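Local structure of tryptophan decarboxylase 1 (Oryza sativa subsp. japonica, 6KHO) at residues 316-319 / 320-323. The protein decarboxylates L-tryptophan to tryptamine and 5-hydroxy-L-tryptophan to serotonin, using pyridoxal 5'-phosphate as cofactor and working as a homodimer. Numbering follows the deposited sequence.
Sequences DGVE and RVDS
The amide N of Arg320 donates to Gly317 O at 2.8 Å, and Val321 N follows with a bond to Val318 O at 3.1 Å. Two successive bonds of this i to i+3 kind define a short 3-10 turn, which here leads into strand 323-326 of the large mixed sheet in the PLP-dependent decarboxylase domain. On the buried side, Val321 CG2 lies 3.2 Å from Val318 O and meets Val318 CG2 at 3.8 Å, while the Val321 side chain also packs on Val295, Val297 and Ala285, tying the turn to strand 294-298 and helix 281-289. The exposed side is polar. Glu319 and Arg320 run side by side in the same direction, and Glu319 OE2 forms a rather long salt bridge of 3.4 Å with Arg320 NH1, the carboxylate and guanidinium planes 79° apart. The Arg320 chain bends at chi3 (-72°), placing one face of its guanidinium against Gly317 CA, while NE forms a salt bridge with Asp286 of helix 281-289. The other carboxylate oxygen, Glu319 OE1, reaches back to the start of the turn and weakly accepts the Gly317 N-H, with N and OE1 3.2 Å apart.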
loop_
_atom_site.group_PDB
_atom_site.type_symbol
_atom_site.label_atom_id
_atom_site.label_comp_id
_atom_site.label_asym_id
_atom_site.label_seq_id
_atom_site.Cartn_x
_atom_site.Cartn_y
_atom_site.Cartn_z
ATOM N N ASP A 316 4.496 -28.576 -4.233
ATOM C CA ASP A 316 5.528 -29.504 -3.781
ATOM C C ASP A 316 6.912 -28.929 -4.072
ATOM O O ASP A 316 7.170 -28.404 -5.159
ATOM C CB ASP A 316 5.343 -30.868 -4.444
ATOM C CG ASP A 316 4.117 -31.604 -3.909
ATOM O OD1 ASP A 316 3.424 -31.047 -3.024
ATOM O OD2 ASP A 316 3.843 -32.731 -4.368
ATOM N N GLY A 317 7.787 -28.986 -3.077
ATOM C CA GLY A 317 9.087 -28.363 -3.161
ATOM C C GLY A 317 9.180 -27.020 -2.472
ATOM O O GLY A 317 10.298 -26.504 -2.309
ATOM N N VAL A 318 8.040 -26.435 -2.069
ATOM C CA VAL A 318 8.059 -25.132 -1.411
ATOM C C VAL A 318 8.883 -25.189 -0.132
ATOM O O VAL A 318 9.471 -24.182 0.282
ATOM C CB VAL A 318 6.617 -24.640 -1.142
ATOM C CG1 VAL A 318 5.936 -25.509 -0.095
ATOM C CG2 VAL A 318 6.628 -23.192 -0.698
ATOM N N GLU A 319 8.983 -26.368 0.491
ATOM C CA GLU A 319 9.828 -26.509 1.668
ATOM C C GLU A 319 11.300 -26.226 1.382
ATOM O O GLU A 319 12.082 -26.105 2.329
ATOM C CB GLU A 319 9.673 -27.918 2.263
ATOM C CG GLU A 319 10.265 -29.036 1.410
ATOM C CD GLU A 319 9.291 -29.553 0.353
ATOM O OE1 GLU A 319 8.236 -28.910 0.115
ATOM O OE2 GLU A 319 9.592 -30.607 -0.251
ATOM N N ARG A 320 11.696 -26.107 0.115
ATOM C CA ARG A 320 13.078 -25.820 -0.238
ATOM C C ARG A 320 13.291 -24.418 -0.802
ATOM O O ARG A 320 14.420 -24.101 -1.184
ATOM C CB ARG A 320 13.587 -26.861 -1.244
ATOM C CG ARG A 320 13.484 -28.293 -0.733
ATOM C CD ARG A 320 14.490 -29.229 -1.420
ATOM N NE ARG A 320 14.129 -29.512 -2.808
ATOM C CZ ARG A 320 13.081 -30.241 -3.184
ATOM N NH1 ARG A 320 12.265 -30.774 -2.282
ATOM N NH2 ARG A 320 12.854 -30.448 -4.475
ATOM N N VAL A 321 12.267 -23.569 -0.856
ATOM C CA VAL A 321 12.426 -22.220 -1.379
ATOM C C VAL A 321 12.597 -21.252 -0.215
ATOM O O VAL A 321 12.419 -21.602 0.946
ATOM C CB VAL A 321 11.249 -21.797 -2.293
ATOM C CG1 VAL A 321 11.052 -22.802 -3.405
ATOM C CG2 VAL A 321 9.980 -21.615 -1.483
ATOM N N ASP A 322 12.976 -20.017 -0.526
ATOM C CA ASP A 322 13.205 -19.032 0.521
ATOM C C ASP A 322 11.958 -18.231 0.880
ATOM O O ASP A 322 11.838 -17.761 2.021
ATOM C CB ASP A 322 14.313 -18.084 0.087
ATOM C CG ASP A 322 15.646 -18.793 -0.002
ATOM O OD1 ASP A 322 16.235 -19.044 1.063
ATOM O OD2 ASP A 322 16.067 -19.133 -1.116
ATOM N N SER A 323 11.039 -18.065 -0.063
ATOM C CA SER A 323 9.893 -17.194 0.164
ATOM C C SER A 323 8.798 -17.548 -0.830
ATOM O O SER A 323 9.062 -18.097 -1.902
ATOM C CB SER A 323 10.289 -15.726 0.039
ATOM O OG SER A 323 10.851 -15.469 -1.231
#